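Local coordinates for protein nicotinate phosphoribosyltransferase (Porphyromonas gingivalis, PDB 2IM5) that probably catalyses the ATP-dependent formation of nicotinate ribonucleotide from nicotinate and phosphoribosyl diphosphate, a step in NAD(+) biosynthesis, at residues F32-R37 / L105-Q110; Q40-E45 / E129-F134; V256-F261 / E284-R289. All blocks are in the same frame, centred on the assembly; numbering follows the deposited sequence.

Contact 1: residues F32-R37 / L105-Q110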
loop_
_atom_site.group_PDB
_atom_site.type_symbol
_atom_site.label_atom_id
_atom_site.label_comp_id
_atom_site.label_asym_id
_atom_site.label_seq_id
_atom_site.Cartn_x
_atom_site.Cartn_y
_atom_site.Cartn_z
ATOM N N PHE A 32 -1.895 13.314 -6.708
ATOM C CA PHE A 32 -1.944 12.700 -5.395
ATOM C C PHE A 32 -1.988 13.827 -4.365
ATOM O O PHE A 32 -1.295 14.841 -4.509
ATOM C CB PHE A 32 -0.703 11.833 -5.166
ATOM C CG PHE A 32 -0.764 10.490 -5.847
ATOM C CD1 PHE A 32 -1.145 9.349 -5.136
ATOM C CD2 PHE A 32 -0.470 10.367 -7.201
ATOM C CE1 PHE A 32 -1.232 8.108 -5.767
ATOM C CE2 PHE A 32 -0.556 9.130 -7.842
ATOM C CZ PHE A 32 -0.938 7.998 -7.121
ATOM N N ARG A 33 -2.808 13.657 -3.338
ATOM C CA ARG A 33 -2.908 14.667 -2.298
ATOM C C ARG A 33 -2.624 14.099 -0.918
ATOM O O ARG A 33 -3.174 13.075 -0.527
ATOM C CB ARG A 33 -4.292 15.317 -2.302
ATOM C CG ARG A 33 -4.557 16.146 -3.543
ATOM C CD ARG A 33 -5.853 16.922 -3.423
ATOM N NE ARG A 33 -6.157 17.628 -4.660
ATOM C CZ ARG A 33 -7.208 18.419 -4.834
ATOM N NH1 ARG A 33 -8.066 18.619 -3.839
ATOM N NH2 ARG A 33 -7.408 18.996 -6.010
ATOM N N PHE A 34 -1.741 14.776 -0.196
ATOM C CA PHE A 34 -1.377 14.393 1.158
ATOM C C PHE A 34 -2.528 14.794 2.071
ATOM O O PHE A 34 -3.117 15.855 1.897
ATOM C CB PHE A 34 -0.112 15.141 1.579
ATOM C CG PHE A 34 0.192 15.047 3.046
ATOM C CD1 PHE A 34 0.901 13.965 3.558
ATOM C CD2 PHE A 34 -0.231 16.046 3.922
ATOM C CE1 PHE A 34 1.186 13.877 4.921
ATOM C CE2 PHE A 34 0.046 15.967 5.282
ATOM C CZ PHE A 34 0.760 14.877 5.782
ATOM N N ILE A 35 -2.850 13.945 3.037
ATOM C CA ILE A 35 -3.920 14.256 3.972
ATOM C C ILE A 35 -3.507 13.871 5.392
ATOM O O ILE A 35 -3.222 12.706 5.676
ATOM C CB ILE A 35 -5.230 13.480 3.658
ATOM C CG1 ILE A 35 -5.646 13.672 2.199
ATOM C CG2 ILE A 35 -6.339 13.954 4.590
ATOM C CD1 ILE A 35 -5.992 15.101 1.840
ATOM N N ASP A 36 -3.448 14.858 6.278
ATOM C CA ASP A 36 -3.138 14.581 7.675
ATOM C C ASP A 36 -4.504 14.489 8.332
ATOM O O ASP A 36 -5.135 15.507 8.617
ATOM C CB ASP A 36 -2.333 15.709 8.301
ATOM C CG ASP A 36 -2.243 15.586 9.818
ATOM O OD1 ASP A 36 -2.553 14.495 10.363
ATOM O OD2 ASP A 36 -1.856 16.581 10.467
ATOM N N ARG A 37 -4.959 13.265 8.559
ATOM C CA ARG A 37 -6.270 13.037 9.131
ATOM C C ARG A 37 -6.444 13.485 10.576
ATOM O O ARG A 37 -7.540 13.405 11.126
ATOM C CB ARG A 37 -6.647 11.566 8.942
ATOM C CG ARG A 37 -6.677 11.194 7.459
ATOM C CD ARG A 37 -7.252 9.823 7.170
ATOM N NE ARG A 37 -6.404 8.742 7.663
ATOM C CZ ARG A 37 -6.528 7.472 7.290
ATOM N NH1 ARG A 37 -7.465 7.125 6.417
ATOM N NH2 ARG A 37 -5.720 6.549 7.792
ATOM N N LEU A 105 -0.500 20.979 6.758
ATOM C CA LEU A 105 0.473 20.616 5.736
ATOM C C LEU A 105 -0.248 20.100 4.495
ATOM O O LEU A 105 -1.045 19.170 4.581
ATOM C CB LEU A 105 1.426 19.544 6.272
ATOM C CG LEU A 105 2.518 19.036 5.327
ATOM C CD1 LEU A 105 3.384 20.189 4.843
ATOM C CD2 LEU A 105 3.361 18.005 6.057
ATOM N N ASP A 106 0.032 20.716 3.353
ATOM C CA ASP A 106 -0.580 20.328 2.083
ATOM C C ASP A 106 0.501 19.943 1.076
ATOM O O ASP A 106 1.436 20.715 0.833
ATOM C CB ASP A 106 -1.403 21.490 1.517
ATOM C CG ASP A 106 -2.130 21.128 0.226
ATOM O OD1 ASP A 106 -1.456 20.896 -0.806
ATOM O OD2 ASP A 106 -3.384 21.074 0.241
ATOM N N ILE A 107 0.376 18.754 0.493
ATOM C CA ILE A 107 1.347 18.291 -0.489
ATOM C C ILE A 107 0.654 17.638 -1.677
ATOM O O ILE A 107 -0.217 16.776 -1.515
ATOM C CB ILE A 107 2.322 17.275 0.120
ATOM C CG1 ILE A 107 2.997 17.875 1.352
ATOM C CG2 ILE A 107 3.380 16.895 -0.911
ATOM C CD1 ILE A 107 3.828 16.891 2.111
ATOM N N ARG A 108 1.043 18.048 -2.875
ATOM C CA ARG A 108 0.446 17.493 -4.079
ATOM C C ARG A 108 1.492 17.138 -5.119
ATOM O O ARG A 108 2.385 17.935 -5.416
ATOM C CB ARG A 108 -0.550 18.487 -4.675
ATOM C CG ARG A 108 -1.501 19.026 -3.629
ATOM C CD ARG A 108 -2.668 19.769 -4.217
ATOM N NE ARG A 108 -3.549 20.214 -3.143
ATOM C CZ ARG A 108 -4.775 20.691 -3.320
ATOM N NH1 ARG A 108 -5.287 20.790 -4.541
ATOM N NH2 ARG A 108 -5.491 21.070 -2.268
ATOM N N ALA A 109 1.379 15.921 -5.646
ATOM C CA ALA A 109 2.270 15.428 -6.683
ATOM C C ALA A 109 1.379 15.255 -7.905
ATOM O O ALA A 109 0.436 14.461 -7.888
ATOM C CB ALA A 109 2.877 14.095 -6.274
ATOM N N GLN A 110 1.658 16.014 -8.954
ATOM C CA GLN A 110 0.855 15.935 -10.163
ATOM C C GLN A 110 1.740 15.774 -11.389
ATOM O O GLN A 110 2.796 16.387 -11.483
ATOM C CB GLN A 110 -0.010 17.186 -10.305
ATOM C CG GLN A 110 -0.992 17.100 -11.443
ATOM C CD GLN A 110 -1.862 18.335 -11.571
ATOM O OE1 GLN A 110 -2.580 18.713 -10.635
ATOM N NE2 GLN A 110 -1.812 18.971 -12.738
HETATM O O HOH W 1 -2.166 17.869 0.567
HETATM O O HOH W 2 -1.670 19.015 8.524
#
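Backbone bonds join F32 to A109 in both directions. F32 N donates to A109 O at 2.9 Å, and A109 N donates to F32 O at 3.1 Å. Further along, F34 N reaches I107 O at 2.8 Å, but the return bond is replaced by a water. That water accepts from I107 N at 2.7 Å and donates to F34 O at 2.6 Å. A second water links D36 OD2 to L105 N. The strands therefore part toward D36. They are antiparallel neighbours in the five-stranded antiparallel sheet, which also takes in strands from late in the chain, with strand 347-355 beyond 29-36 and strand 95-99 beyond 105-110.

Charged contacts lie on one face, at the non-hydrogen-bonded pair R33 and R108. Their extended chains bring the guanidinium groups flat together, centres 3.7 Å apart and planes 25° apart, with R108 NH1 over the middle of the R33 group. Carboxylates probably offset the like charges: D106 takes R108 side-on through NE and NH2, and E31 pairs with R33. W352 adds a cation-pi contact to R33.

Apolar contacts cover the other face. F34 has CG anti to its own N (chi1 168°), which turns the ring toward strand 105-110. Its CD2 edge meets L105 O at 3.3 Å, CE2 meets L105 CG at 3.9 Å, and I107 CD1 sits over one ring face, toward its rim. L124 and I127 of helix 120-134 touch F34.

Contact 2: residues Q40-E45 / E129-F134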
loop_
_atom_site.group_PDB
_atom_site.type_symbol
_atom_site.label_atom_id
_atom_site.label_comp_id
_atom_site.label_asym_id
_atom_site.label_seq_id
_atom_site.Cartn_x
_atom_site.Cartn_y
_atom_site.Cartn_z
ATOM N N GLN A 40 -3.078 18.162 12.236
ATOM C CA GLN A 40 -2.063 18.757 13.092
ATOM C C GLN A 40 -1.578 20.057 12.469
ATOM O O GLN A 40 -1.585 20.215 11.248
ATOM C CB GLN A 40 -0.874 17.811 13.247
ATOM C CG GLN A 40 -1.152 16.580 14.082
ATOM C CD GLN A 40 0.029 15.628 14.107
ATOM O OE1 GLN A 40 1.182 16.054 14.198
ATOM N NE2 GLN A 40 -0.252 14.334 14.039
ATOM N N GLY A 41 -1.154 20.991 13.311
ATOM C CA GLY A 41 -0.659 22.254 12.802
ATOM C C GLY A 41 0.794 22.103 12.395
ATOM O O GLY A 41 1.581 21.488 13.109
ATOM N N PHE A 42 1.150 22.655 11.244
ATOM C CA PHE A 42 2.519 22.571 10.754
ATOM C C PHE A 42 3.037 23.956 10.419
ATOM O O PHE A 42 2.279 24.833 10.010
ATOM C CB PHE A 42 2.582 21.671 9.516
ATOM C CG PHE A 42 2.592 20.207 9.836
ATOM C CD1 PHE A 42 3.759 19.589 10.273
ATOM C CD2 PHE A 42 1.439 19.445 9.705
ATOM C CE1 PHE A 42 3.779 18.232 10.573
ATOM C CE2 PHE A 42 1.447 18.087 10.006
ATOM C CZ PHE A 42 2.622 17.480 10.441
ATOM N N THR A 43 4.338 24.142 10.593
ATOM C CA THR A 43 4.966 25.425 10.332
ATOM C C THR A 43 5.673 25.441 8.993
ATOM O O THR A 43 5.991 24.392 8.433
ATOM C CB THR A 43 6.002 25.758 11.407
ATOM O OG1 THR A 43 7.053 24.782 11.366
ATOM C CG2 THR A 43 5.356 25.757 12.786
ATOM N N GLU A 44 5.930 26.644 8.494
ATOM C CA GLU A 44 6.603 26.811 7.217
ATOM C C GLU A 44 8.020 26.262 7.234
ATOM O O GLU A 44 8.539 25.860 6.194
ATOM C CB GLU A 44 6.633 28.289 6.816
ATOM C CG GLU A 44 5.672 28.643 5.690
ATOM C CD GLU A 44 5.966 27.878 4.404
ATOM O OE1 GLU A 44 7.149 27.818 4.004
ATOM O OE2 GLU A 44 5.017 27.346 3.791
ATOM N N GLU A 45 8.655 26.240 8.402
ATOM C CA GLU A 45 10.013 25.720 8.452
ATOM C C GLU A 45 10.002 24.208 8.280
ATOM O O GLU A 45 10.934 23.647 7.709
ATOM C CB GLU A 45 10.723 26.113 9.750
ATOM C CG GLU A 45 10.414 25.263 10.957
ATOM C CD GLU A 45 11.356 25.561 12.118
ATOM O OE1 GLU A 45 12.588 25.384 11.955
ATOM O OE2 GLU A 45 10.863 25.971 13.191
ATOM N N GLU A 129 9.508 10.418 9.333
ATOM C CA GLU A 129 10.824 10.485 9.951
ATOM C C GLU A 129 11.200 11.920 10.334
ATOM O O GLU A 129 11.709 12.153 11.430
ATOM C CB GLU A 129 11.892 9.874 9.026
ATOM C CG GLU A 129 13.285 9.864 9.639
ATOM C CD GLU A 129 14.207 8.807 9.044
ATOM O OE1 GLU A 129 15.417 8.823 9.376
ATOM O OE2 GLU A 129 13.729 7.958 8.253
ATOM N N LEU A 130 10.950 12.872 9.436
ATOM C CA LEU A 130 11.249 14.278 9.700
ATOM C C LEU A 130 10.488 14.770 10.913
ATOM O O LEU A 130 11.021 15.524 11.714
ATOM C CB LEU A 130 10.852 15.168 8.521
ATOM C CG LEU A 130 11.778 15.340 7.324
ATOM C CD1 LEU A 130 11.125 16.320 6.348
ATOM C CD2 LEU A 130 13.138 15.872 7.774
ATOM N N TYR A 131 9.236 14.343 11.027
ATOM C CA TYR A 131 8.377 14.753 12.126
ATOM C C TYR A 131 8.954 14.405 13.495
ATOM O O TYR A 131 9.092 15.276 14.356
ATOM C CB TYR A 131 6.998 14.113 11.981
ATOM C CG TYR A 131 6.076 14.425 13.130
ATOM C CD1 TYR A 131 5.527 15.693 13.281
ATOM C CD2 TYR A 131 5.780 13.457 14.089
ATOM C CE1 TYR A 131 4.699 15.996 14.367
ATOM C CE2 TYR A 131 4.960 13.743 15.172
ATOM C CZ TYR A 131 4.422 15.013 15.306
ATOM O OH TYR A 131 3.598 15.291 16.377
ATOM N N TYR A 132 9.281 13.133 13.701
ATOM C CA TYR A 132 9.826 12.698 14.980
ATOM C C TYR A 132 11.145 13.396 15.285
ATOM O O TYR A 132 11.412 13.737 16.433
ATOM C CB TYR A 132 9.973 11.178 14.990
ATOM C CG TYR A 132 8.628 10.499 14.874
ATOM C CD1 TYR A 132 7.680 10.623 15.886
ATOM C CD2 TYR A 132 8.283 9.778 13.729
ATOM C CE1 TYR A 132 6.420 10.053 15.766
ATOM C CE2 TYR A 132 7.026 9.201 13.597
ATOM C CZ TYR A 132 6.101 9.341 14.618
ATOM O OH TYR A 132 4.861 8.770 14.493
ATOM N N ARG A 133 11.962 13.620 14.260
ATOM C CA ARG A 133 13.223 14.324 14.466
ATOM C C ARG A 133 12.888 15.738 14.936
ATOM O O ARG A 133 13.453 16.242 15.911
ATOM C CB ARG A 133 14.015 14.451 13.168
ATOM C CG ARG A 133 14.672 13.194 12.662
ATOM C CD ARG A 133 15.542 13.553 11.464
ATOM N NE ARG A 133 16.109 12.383 10.804
ATOM C CZ ARG A 133 16.874 12.443 9.718
ATOM N NH1 ARG A 133 17.164 13.619 9.174
ATOM N NH2 ARG A 133 17.345 11.331 9.174
ATOM N N PHE A 134 11.954 16.363 14.222
ATOM C CA PHE A 134 11.531 17.722 14.506
ATOM C C PHE A 134 11.069 17.939 15.941
ATOM O O PHE A 134 11.413 18.946 16.552
ATOM C CB PHE A 134 10.409 18.133 13.548
ATOM C CG PHE A 134 10.242 19.619 13.416
ATOM C CD1 PHE A 134 11.187 20.378 12.740
ATOM C CD2 PHE A 134 9.128 20.257 13.948
ATOM C CE1 PHE A 134 11.021 21.760 12.593
ATOM C CE2 PHE A 134 8.952 21.636 13.806
ATOM C CZ PHE A 134 9.900 22.388 13.128
#
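Y131 and F134 stand three residues apart on helix 120-134 and face the loop 40-43 and the start of helix 44-56. Y131 lies across Q40 and F42. The Q40 side chain runs at about a right angle to the tyrosine, its amide plane turned 62° from the ring. Q40 OE1 comes 3.5 Å from Y131 CE1 and 3.3 Å from Y131 OH. F42 also crosses Y131 at about a right angle, and the contact is a light one, F42 CE1 to Y131 CD1 at 4.1 Å.

F134 offers its outer edge to E45. The E45 carboxylate stands nearly upright to the ring, 85° between the planes, with CD lying in the ring plane 3.6 Å from F134 CZ. E45 OE2 lies 3.7 Å from that same carbon. E45 reaches the ring with CG tucked between its backbone N and carbonyl carbon (chi1 81°), the rest of the chain extended. T43, the N-cap of helix 44-56, brings OG1 to 4.1 Å from F134 CZ.

The join ties the start of helix 44-56 to the last turn of helix 120-134. F46 of helix 44-56 meets the F42 ring and lies edge-to-face with F134.

Around F134 and F42 this surface join rests on van der Waals contact. The negative carboxylate at the weakly positive ring edge is probably mildly favourable.

Contact 3: residues V256-F261 / E284-R289; sequences VFMRNF and EKAVRR
The guanidinium group of R289 meets F261 O near its edge, and the F261 ring in turn has R289 CG at its own edge. F257 CE2 covers one face of that ring, 3.5 Å above the plane and over its centre. R289 NH2 donates to F261 O at 2.9 Å. The bond is bent, 144° at the hydrogen, and the oxygen is tilted from the guanidinium plane. R289 NE lies 2.8 Å from M258 O. The arginine chain bends at chi2 (51°), which carries its head to F261 O. E292 pairs with the other terminal nitrogen, NH1.

M258 slides past R289 in the opposite direction. Its SD rests 3.7 Å from R289 CB, and its CE lies 4.0 Å from A286 CA. This is the apolar part of the contact.

The two helical segments run almost parallel, 7° apart, their axes 10.4 Å apart at closest approach. L272 of strand 271-274 touches M258, F261 and A286. Helix 279-292 makes the beta-alpha-beta crossover from that strand to 301-304, as in TIM-barrel-like domains, and helix 228-240 flanks F257 and F261 through M233.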
loop_
_atom_site.group_PDB
_atom_site.type_symbol
_atom_site.label_atom_id
_atom_site.label_comp_id
_atom_site.label_asym_id
_atom_site.label_seq_id
_atom_site.Cartn_x
_atom_site.Cartn_y
_atom_site.Cartn_z
ATOM N N VAL A 256 -20.500 -4.863 -3.181
ATOM C CA VAL A 256 -20.561 -4.578 -4.606
ATOM C C VAL A 256 -19.562 -5.489 -5.327
ATOM O O VAL A 256 -19.869 -6.066 -6.366
ATOM C CB VAL A 256 -20.214 -3.105 -4.893
ATOM C CG1 VAL A 256 -19.977 -2.906 -6.384
ATOM C CG2 VAL A 256 -21.349 -2.203 -4.411
ATOM N N PHE A 257 -18.367 -5.631 -4.762
ATOM C CA PHE A 257 -17.351 -6.488 -5.364
ATOM C C PHE A 257 -17.858 -7.921 -5.512
ATOM O O PHE A 257 -17.844 -8.490 -6.604
ATOM C CB PHE A 257 -16.086 -6.515 -4.508
ATOM C CG PHE A 257 -14.992 -7.378 -5.076
ATOM C CD1 PHE A 257 -14.022 -6.837 -5.906
ATOM C CD2 PHE A 257 -14.960 -8.749 -4.814
ATOM C CE1 PHE A 257 -13.035 -7.643 -6.473
ATOM C CE2 PHE A 257 -13.984 -9.565 -5.374
ATOM C CZ PHE A 257 -13.018 -9.010 -6.206
ATOM N N MET A 258 -18.301 -8.503 -4.401
ATOM C CA MET A 258 -18.794 -9.878 -4.390
ATOM C C MET A 258 -19.945 -10.101 -5.361
ATOM O O MET A 258 -19.959 -11.091 -6.094
ATOM C CB MET A 258 -19.219 -10.282 -2.973
ATOM C CG MET A 258 -18.052 -10.478 -2.007
ATOM S SD MET A 258 -16.798 -11.681 -2.577
ATOM C CE MET A 258 -15.465 -11.232 -1.557
ATOM N N ARG A 259 -20.900 -9.181 -5.370
ATOM C CA ARG A 259 -22.045 -9.291 -6.260
ATOM C C ARG A 259 -21.614 -9.377 -7.723
ATOM O O ARG A 259 -22.256 -10.063 -8.520
ATOM C CB ARG A 259 -22.982 -8.089 -6.073
ATOM C CG ARG A 259 -24.282 -8.183 -6.858
ATOM C CD ARG A 259 -25.121 -6.917 -6.702
ATOM N NE ARG A 259 -25.321 -6.562 -5.297
ATOM C CZ ARG A 259 -24.850 -5.455 -4.729
ATOM N NH1 ARG A 259 -24.155 -4.583 -5.446
ATOM N NH2 ARG A 259 -25.063 -5.229 -3.439
ATOM N N ASN A 260 -20.525 -8.698 -8.077
ATOM C CA ASN A 260 -20.053 -8.694 -9.464
ATOM C C ASN A 260 -18.804 -9.555 -9.729
ATOM O O ASN A 260 -18.231 -9.518 -10.823
ATOM C CB ASN A 260 -19.782 -7.254 -9.914
ATOM C CG ASN A 260 -20.995 -6.344 -9.730
ATOM O OD1 ASN A 260 -21.078 -5.580 -8.761
ATOM N ND2 ASN A 260 -21.950 -6.438 -10.654
ATOM N N PHE A 261 -18.394 -10.333 -8.733
ATOM C CA PHE A 261 -17.216 -11.192 -8.852
ATOM C C PHE A 261 -17.528 -12.334 -9.820
ATOM O O PHE A 261 -18.380 -13.170 -9.545
ATOM C CB PHE A 261 -16.858 -11.736 -7.464
ATOM C CG PHE A 261 -15.455 -12.260 -7.345
ATOM C CD1 PHE A 261 -14.449 -11.812 -8.187
ATOM C CD2 PHE A 261 -15.126 -13.150 -6.322
ATOM C CE1 PHE A 261 -13.136 -12.235 -8.017
ATOM C CE2 PHE A 261 -13.816 -13.577 -6.144
ATOM C CZ PHE A 261 -12.818 -13.118 -6.991
ATOM N N GLU A 284 -17.189 -14.419 6.114
ATOM C CA GLU A 284 -18.486 -14.995 5.739
ATOM C C GLU A 284 -18.847 -14.658 4.297
ATOM O O GLU A 284 -19.237 -15.537 3.529
ATOM C CB GLU A 284 -19.612 -14.475 6.640
ATOM C CG GLU A 284 -19.496 -14.858 8.100
ATOM C CD GLU A 284 -19.237 -16.338 8.295
ATOM O OE1 GLU A 284 -19.957 -17.166 7.685
ATOM O OE2 GLU A 284 -18.310 -16.668 9.066
ATOM N N LYS A 285 -18.737 -13.380 3.935
ATOM C CA LYS A 285 -19.060 -12.939 2.579
ATOM C C LYS A 285 -18.219 -13.673 1.543
ATOM O O LYS A 285 -18.739 -14.162 0.542
ATOM C CB LYS A 285 -18.831 -11.432 2.432
ATOM C CG LYS A 285 -19.765 -10.560 3.257
ATOM C CD LYS A 285 -19.396 -9.085 3.120
ATOM C CE LYS A 285 -20.374 -8.177 3.861
ATOM N NZ LYS A 285 -19.880 -6.755 3.880
ATOM N N ALA A 286 -16.917 -13.752 1.794
ATOM C CA ALA A 286 -15.989 -14.416 0.883
ATOM C C ALA A 286 -16.347 -15.889 0.697
ATOM O O ALA A 286 -16.519 -16.364 -0.432
ATOM C CB ALA A 286 -14.567 -14.294 1.413
ATOM N N VAL A 287 -16.450 -16.612 1.808
ATOM C CA VAL A 287 -16.785 -18.029 1.756
ATOM C C VAL A 287 -18.126 -18.262 1.070
ATOM O O VAL A 287 -18.260 -19.183 0.257
ATOM C CB VAL A 287 -16.823 -18.653 3.172
ATOM C CG1 VAL A 287 -17.362 -20.081 3.109
ATOM C CG2 VAL A 287 -15.428 -18.648 3.766
ATOM N N ARG A 288 -19.115 -17.430 1.375
ATOM C CA ARG A 288 -20.431 -17.594 0.765
ATOM C C ARG A 288 -20.404 -17.369 -0.749
ATOM O O ARG A 288 -20.991 -18.140 -1.516
ATOM C CB ARG A 288 -21.459 -16.650 1.409
ATOM C CG ARG A 288 -22.816 -16.690 0.710
ATOM C CD ARG A 288 -23.959 -16.074 1.521
ATOM N NE ARG A 288 -23.840 -14.628 1.698
ATOM C CZ ARG A 288 -23.227 -14.045 2.725
ATOM N NH1 ARG A 288 -22.675 -14.786 3.679
ATOM N NH2 ARG A 288 -23.165 -12.720 2.799
ATOM N N ARG A 289 -19.723 -16.317 -1.190
ATOM C CA ARG A 289 -19.660 -16.026 -2.615
ATOM C C ARG A 289 -18.897 -17.111 -3.374
ATOM O O ARG A 289 -19.281 -17.488 -4.477
ATOM C CB ARG A 289 -19.011 -14.661 -2.858
ATOM C CG ARG A 289 -18.967 -14.252 -4.327
ATOM C CD ARG A 289 -20.336 -14.373 -4.999
ATOM N NE ARG A 289 -20.288 -13.899 -6.381
ATOM C CZ ARG A 289 -21.199 -14.180 -7.310
ATOM N NH1 ARG A 289 -22.244 -14.940 -7.012
ATOM N NH2 ARG A 289 -21.058 -13.703 -8.538
#

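Overall arrangement
Contact 1 is the buried member, contact 2 lies at the surface and contact 3 is partly buried. Contacts 1 and 2 are neighbours, about 15 Å between centres, and their segments alternate along the chain. They meet directly: F42 of contact 2 packs on L105 and D36 of contact 1, and helix 120-134 covers the apolar face of contact 1 while supplying one side of contact 2. Contact 3 belongs to the parallel-sheet part of the fold, with its centre about 33 Å from that of contact 1 and about 43 Å from that of contact 2. Chemistry follows place: backbone pairing between strands, aromatic side chains between a loop and a helix, and an arginine bonding to a backbone carbonyl beside near-parallel helices.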